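Local coordinates for sulfide-quinone reductase (Aquifex aeolicus, PDB 3HYW), which oxidises hydrogen sulfide with the help of FAD, passing the electrons to a quinone and building up polysulfur, at residues Ile74-Ala85 / Thr90-Leu101. Sequence-based numbering, arbitrary orientation.
Sequences INEKAESIDPDA and TQSGKKIEYDYL. With FAD (flavin-adenine dinucleotide), chain G; SO4 (sulfate ion), chain N.
Glu76 reaches across to the type I turn Thr90-Gly93 and grips it mainly through OE1. This accepts from Ser92 OG at 2.6 Å, on the syn side and 27° out of the carboxylate plane. Ser92 N also donates to OE1 (3.0 Å), nearly in line with the C-O bond. Thr90 OG1 is a weak carboxylate partner. Ser92 OG sits between its own backbone N and carbonyl carbon (chi1 69°), which lets hydroxyl and amide share OE1. Within the same turn, Gln91 N donates to Lys77 O at 2.9 Å. A water joins Lys77 N to Gln91 OE1. Before Glu76, Ile74 CD1 meets Ile96 CD1 tip to tip at 3.6 Å; beyond Ala78, Ile81 CG2 and Leu101 CD2 do likewise. Without the Glu76 carboxylate, as with an alanine here, the Ser92 hydroxyl and amide would probably lose their shared acceptor and the turn one tie. Strand 87-90 lies between strands 78-82 and 95-97 in a small antiparallel sheet. Ala78 N donates to FAD N1A at 2.9 Å. FAD N6A donates back to Ala78 O, almost straight. This pairing reads the adenine edge. The turn ties down Glu76 and Lys77 just ahead, consistent with a fixed backbone there.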
loop_
_atom_site.group_PDB
_atom_site.type_symbol
_atom_site.label_atom_id
_atom_site.label_comp_id
_atom_site.label_asym_id
_atom_site.label_seq_id
_atom_site.Cartn_x
_atom_site.Cartn_y
_atom_site.Cartn_z
ATOM N N ILE A 74 48.653 -2.443 19.032
ATOM C CA ILE A 74 49.613 -2.208 17.966
ATOM C C ILE A 74 48.911 -1.391 16.887
ATOM O O ILE A 74 48.015 -1.889 16.205
ATOM C CB ILE A 74 50.179 -3.537 17.389
ATOM C CG1 ILE A 74 50.921 -4.315 18.484
ATOM C CG2 ILE A 74 51.122 -3.259 16.196
ATOM C CD1 ILE A 74 51.257 -5.743 18.119
ATOM N N ASN A 75 49.308 -0.128 16.757
ATOM C CA ASN A 75 48.724 0.759 15.759
ATOM C C ASN A 75 49.416 0.574 14.410
ATOM O O ASN A 75 50.195 1.421 13.968
ATOM C CB ASN A 75 48.770 2.222 16.210
ATOM C CG ASN A 75 47.978 3.138 15.293
ATOM O OD1 ASN A 75 47.110 2.690 14.532
ATOM N ND2 ASN A 75 48.275 4.432 15.360
ATOM N N GLU A 76 49.128 -0.562 13.786
ATOM C CA GLU A 76 49.649 -0.915 12.473
ATOM C C GLU A 76 48.589 -1.677 11.717
ATOM O O GLU A 76 47.719 -2.315 12.311
ATOM C CB GLU A 76 50.847 -1.847 12.610
ATOM C CG GLU A 76 52.138 -1.196 12.959
ATOM C CD GLU A 76 53.304 -2.105 12.650
ATOM O OE1 GLU A 76 53.603 -2.288 11.451
ATOM O OE2 GLU A 76 53.912 -2.641 13.599
ATOM N N LYS A 77 48.675 -1.617 10.396
ATOM C CA LYS A 77 47.887 -2.479 9.540
ATOM C C LYS A 77 48.442 -3.900 9.622
ATOM O O LYS A 77 49.652 -4.113 9.475
ATOM C CB LYS A 77 47.952 -1.950 8.108
ATOM C CG LYS A 77 47.101 -2.684 7.095
ATOM C CD LYS A 77 47.361 -2.117 5.706
ATOM C CE LYS A 77 47.679 -3.217 4.715
ATOM N NZ LYS A 77 47.659 -2.725 3.301
ATOM N N ALA A 78 47.568 -4.867 9.886
ATOM C CA ALA A 78 47.923 -6.277 9.724
ATOM C C ALA A 78 48.007 -6.592 8.230
ATOM O O ALA A 78 47.067 -6.327 7.479
ATOM C CB ALA A 78 46.918 -7.175 10.408
ATOM N N GLU A 79 49.145 -7.138 7.811
ATOM C CA GLU A 79 49.458 -7.326 6.395
ATOM C C GLU A 79 49.155 -8.743 5.913
ATOM O O GLU A 79 48.560 -8.931 4.850
ATOM C CB GLU A 79 50.927 -6.966 6.135
ATOM C CG GLU A 79 51.387 -7.102 4.693
ATOM C CD GLU A 79 52.854 -6.745 4.516
ATOM O OE1 GLU A 79 53.732 -7.552 4.915
ATOM O OE2 GLU A 79 53.128 -5.658 3.964
ATOM N N SER A 80 49.576 -9.739 6.684
ATOM C CA SER A 80 49.292 -11.123 6.328
ATOM C C SER A 80 49.059 -12.022 7.533
ATOM O O SER A 80 49.396 -11.673 8.666
ATOM C CB SER A 80 50.383 -11.701 5.404
ATOM O OG SER A 80 51.615 -11.851 6.072
ATOM N N ILE A 81 48.458 -13.176 7.264
ATOM C CA ILE A 81 48.193 -14.195 8.266
ATOM C C ILE A 81 48.740 -15.515 7.737
ATOM O O ILE A 81 48.418 -15.925 6.617
ATOM C CB ILE A 81 46.670 -14.350 8.534
ATOM C CG1 ILE A 81 46.072 -13.054 9.097
ATOM C CG2 ILE A 81 46.393 -15.536 9.465
ATOM C CD1 ILE A 81 44.551 -12.970 8.994
ATOM N N ASP A 82 49.579 -16.168 8.534
ATOM C CA ASP A 82 49.993 -17.540 8.253
ATOM C C ASP A 82 49.292 -18.454 9.263
ATOM O O ASP A 82 49.728 -18.563 10.414
ATOM C CB ASP A 82 51.523 -17.688 8.310
ATOM C CG ASP A 82 52.004 -19.092 7.939
ATOM O OD1 ASP A 82 51.196 -20.044 7.962
ATOM O OD2 ASP A 82 53.211 -19.249 7.638
ATOM N N PRO A 83 48.198 -19.109 8.831
ATOM C CA PRO A 83 47.367 -19.909 9.735
ATOM C C PRO A 83 48.003 -21.242 10.125
ATOM O O PRO A 83 47.603 -21.840 11.122
ATOM C CB PRO A 83 46.094 -20.146 8.922
ATOM C CG PRO A 83 46.532 -20.094 7.515
ATOM C CD PRO A 83 47.692 -19.137 7.447
ATOM N N ASP A 84 48.973 -21.701 9.334
ATOM C CA ASP A 84 49.709 -22.926 9.624
ATOM C C ASP A 84 50.765 -22.678 10.693
ATOM O O ASP A 84 51.039 -23.548 11.517
ATOM C CB ASP A 84 50.369 -23.474 8.354
ATOM C CG ASP A 84 49.361 -23.798 7.265
ATOM O OD1 ASP A 84 48.460 -24.623 7.517
ATOM O OD2 ASP A 84 49.473 -23.231 6.154
ATOM N N ALA A 85 51.350 -21.483 10.666
ATOM C CA ALA A 85 52.373 -21.089 11.628
ATOM C C ALA A 85 51.767 -20.357 12.820
ATOM O O ALA A 85 52.474 -20.033 13.772
ATOM C CB ALA A 85 53.417 -20.214 10.954
ATOM N N THR A 90 52.644 -7.636 10.481
ATOM C CA THR A 90 52.198 -6.263 10.258
ATOM C C THR A 90 52.920 -5.637 9.066
ATOM O O THR A 90 53.875 -6.213 8.537
ATOM C CB THR A 90 52.375 -5.382 11.519
ATOM O OG1 THR A 90 53.763 -5.301 11.859
ATOM C CG2 THR A 90 51.596 -5.949 12.697
ATOM N N GLN A 91 52.464 -4.454 8.658
ATOM C CA GLN A 91 53.030 -3.738 7.515
ATOM C C GLN A 91 54.528 -3.436 7.676
ATOM O O GLN A 91 55.278 -3.491 6.704
ATOM C CB GLN A 91 52.234 -2.455 7.252
ATOM C CG GLN A 91 52.440 -1.850 5.865
ATOM C CD GLN A 91 51.243 -1.036 5.384
ATOM O OE1 GLN A 91 50.567 -0.365 6.167
ATOM N NE2 GLN A 91 50.980 -1.094 4.079
ATOM N N SER A 92 54.955 -3.133 8.901
ATOM C CA SER A 92 56.368 -2.864 9.185
ATOM C C SER A 92 57.193 -4.151 9.267
ATOM O O SER A 92 58.429 -4.106 9.347
ATOM C CB SER A 92 56.525 -2.049 10.471
ATOM O OG SER A 92 56.176 -2.819 11.608
ATOM N N GLY A 93 56.506 -5.293 9.256
ATOM C CA GLY A 93 57.159 -6.597 9.206
ATOM C C GLY A 93 57.225 -7.339 10.524
ATOM O O GLY A 93 57.794 -8.427 10.594
ATOM N N LYS A 94 56.639 -6.757 11.568
ATOM C CA LYS A 94 56.599 -7.379 12.891
ATOM C C LYS A 94 55.771 -8.675 12.879
ATOM O O LYS A 94 54.632 -8.685 12.412
ATOM C CB LYS A 94 56.046 -6.389 13.926
ATOM C CG LYS A 94 56.008 -6.920 15.343
ATOM C CD LYS A 94 55.293 -5.959 16.295
ATOM C CE LYS A 94 55.357 -6.471 17.736
ATOM N NZ LYS A 94 56.759 -6.763 18.168
ATOM N N LYS A 95 56.360 -9.758 13.385
ATOM C CA LYS A 95 55.687 -11.055 13.460
ATOM C C LYS A 95 55.100 -11.280 14.843
ATOM O O LYS A 95 55.819 -11.276 15.845
ATOM C CB LYS A 95 56.649 -12.199 13.131
ATOM C CG LYS A 95 57.062 -12.301 11.676
ATOM C CD LYS A 95 56.085 -13.136 10.858
ATOM C CE LYS A 95 56.687 -13.488 9.503
ATOM N NZ LYS A 95 55.667 -14.003 8.552
ATOM N N ILE A 96 53.791 -11.492 14.889
ATOM C CA ILE A 96 53.078 -11.731 16.137
ATOM C C ILE A 96 52.477 -13.134 16.106
ATOM O O ILE A 96 51.696 -13.469 15.212
ATOM C CB ILE A 96 51.979 -10.659 16.368
ATOM C CG1 ILE A 96 52.609 -9.266 16.424
ATOM C CG2 ILE A 96 51.224 -10.914 17.665
ATOM C CD1 ILE A 96 51.934 -8.251 15.565
ATOM N N GLU A 97 52.856 -13.954 17.079
ATOM C CA GLU A 97 52.355 -15.318 17.176
ATOM C C GLU A 97 51.070 -15.327 17.992
ATOM O O GLU A 97 50.888 -14.496 18.888
ATOM C CB GLU A 97 53.415 -16.227 17.803
ATOM C CG GLU A 97 53.322 -17.683 17.380
ATOM C CD GLU A 97 54.686 -18.304 17.185
ATOM O OE1 GLU A 97 55.273 -18.114 16.097
ATOM O OE2 GLU A 97 55.170 -18.987 18.115
ATOM N N TYR A 98 50.165 -16.247 17.672
ATOM C CA TYR A 98 48.903 -16.339 18.401
ATOM C C TYR A 98 48.524 -17.776 18.727
ATOM O O TYR A 98 48.923 -18.710 18.031
ATOM C CB TYR A 98 47.767 -15.639 17.632
ATOM C CG TYR A 98 47.419 -16.252 16.288
ATOM C CD1 TYR A 98 47.887 -15.687 15.102
ATOM C CD2 TYR A 98 46.609 -17.390 16.203
ATOM C CE1 TYR A 98 47.562 -16.242 13.861
ATOM C CE2 TYR A 98 46.282 -17.955 14.972
ATOM C CZ TYR A 98 46.760 -17.376 13.807
ATOM O OH TYR A 98 46.448 -17.936 12.593
ATOM N N ASP A 99 47.756 -17.937 19.800
ATOM C CA ASP A 99 47.107 -19.202 20.117
ATOM C C ASP A 99 45.715 -19.205 19.487
ATOM O O ASP A 99 45.245 -20.230 18.983
ATOM C CB ASP A 99 47.026 -19.385 21.634
ATOM C CG ASP A 99 48.400 -19.500 22.277
ATOM O OD1 ASP A 99 49.228 -20.264 21.748
ATOM O OD2 ASP A 99 48.654 -18.828 23.295
ATOM N N TYR A 100 45.066 -18.045 19.523
ATOM C CA TYR A 100 43.782 -17.836 18.848
ATOM C C TYR A 100 43.816 -16.510 18.109
ATOM O O TYR A 100 44.458 -15.566 18.564
ATOM C CB TYR A 100 42.624 -17.846 19.851
ATOM C CG TYR A 100 42.550 -19.095 20.695
ATOM C CD1 TYR A 100 41.714 -20.153 20.343
ATOM C CD2 TYR A 100 43.321 -19.219 21.851
ATOM C CE1 TYR A 100 41.663 -21.309 21.120
ATOM C CE2 TYR A 100 43.282 -20.364 22.625
ATOM C CZ TYR A 100 42.452 -21.402 22.261
ATOM O OH TYR A 100 42.414 -22.531 23.045
ATOM N N LEU A 101 43.124 -16.447 16.972
ATOM C CA LEU A 101 43.063 -15.235 16.160
ATOM C C LEU A 101 41.618 -14.820 15.899
ATOM O O LEU A 101 40.798 -15.641 15.493
ATOM C CB LEU A 101 43.779 -15.446 14.817
ATOM C CG LEU A 101 43.694 -14.305 13.794
ATOM C CD1 LEU A 101 44.593 -13.154 14.211
ATOM C CD2 LEU A 101 44.038 -14.767 12.393
HETATM P PA FAD G . 34.524 -1.542 11.892
HETATM O O1A FAD G . 33.773 -1.084 13.116
HETATM O O2A FAD G . 34.511 -0.691 10.660
HETATM O O5B FAD G . 36.031 -1.785 12.367
HETATM C C5B FAD G . 37.037 -2.370 11.557
HETATM C C4B FAD G . 38.374 -1.988 12.174
HETATM O O4B FAD G . 39.426 -2.740 11.572
HETATM C C3B FAD G . 38.701 -0.526 11.917
HETATM O O3B FAD G . 39.278 0.030 13.104
HETATM C C2B FAD G . 39.722 -0.577 10.797
HETATM O O2B FAD G . 40.592 0.551 10.816
HETATM C C1B FAD G . 40.458 -1.865 11.117
HETATM N N9A FAD G . 41.170 -2.492 9.971
HETATM C C8A FAD G . 40.745 -2.591 8.693
HETATM N N7A FAD G . 41.683 -3.256 7.972
HETATM C C5A FAD G . 42.700 -3.564 8.811
HETATM C C6A FAD G . 43.917 -4.224 8.655
HETATM N N6A FAD G . 44.283 -4.711 7.446
HETATM N N1A FAD G . 44.738 -4.379 9.728
HETATM C C2A FAD G . 44.392 -3.903 10.936
HETATM N N3A FAD G . 43.227 -3.261 11.113
HETATM C C4A FAD G . 42.365 -3.085 10.070
HETATM N N1 FAD G . 24.867 -0.761 12.468
HETATM C C2 FAD G . 23.856 -0.584 13.361
HETATM O O2 FAD G . 23.490 -1.533 14.083
HETATM N N3 FAD G . 23.235 0.613 13.497
HETATM C C4 FAD G . 23.615 1.660 12.738
HETATM O O4 FAD G . 22.993 2.871 12.851
HETATM C C4X FAD G . 24.644 1.503 11.817
HETATM N N5 FAD G . 25.015 2.555 11.053
HETATM C C5X FAD G . 26.018 2.428 10.157
HETATM C C6 FAD G . 26.394 3.535 9.389
HETATM C C7 FAD G . 27.416 3.431 8.452
HETATM C C7M FAD G . 27.786 4.656 7.637
HETATM C C8 FAD G . 28.064 2.204 8.287
HETATM C C8M FAD G . 29.184 2.017 7.281
HETATM C C9 FAD G . 27.680 1.101 9.054
HETATM C C9A FAD G . 26.657 1.198 10.011
HETATM N N10 FAD G . 26.288 0.131 10.781
HETATM C C10 FAD G . 25.279 0.269 11.680
HETATM C "C1'" FAD G . 26.922 -1.191 10.571
HETATM C "C2'" FAD G . 27.954 -1.719 11.546
HETATM O "O2'" FAD G . 27.469 -1.614 12.891
HETATM C "C3'" FAD G . 29.277 -0.985 11.323
HETATM O "O3'" FAD G . 29.701 -1.176 9.952
HETATM C "C4'" FAD G . 30.356 -1.484 12.274
HETATM O "O4'" FAD G . 31.404 -0.506 12.308
HETATM C "C5'" FAD G . 30.907 -2.834 11.827
HETATM O "O5'" FAD G . 31.843 -3.318 12.784
HETATM P P FAD G . 33.202 -4.072 12.354
HETATM O O1P FAD G . 33.968 -4.373 13.615
HETATM O O2P FAD G . 32.896 -5.197 11.389
HETATM O O3P FAD G . 34.006 -2.995 11.463
HETATM S S SO4 N . 44.094 -4.684 3.735
HETATM O O1 SO4 N . 45.112 -3.768 3.248
HETATM O O2 SO4 N . 43.192 -4.966 2.621
HETATM O O3 SO4 N . 44.706 -5.914 4.226
HETATM O O4 SO4 N . 43.364 -4.029 4.819
HETATM O O HOH W 1 50.555 0.109 9.129
HETATM O O HOH W 2 45.515 -20.589 12.567
#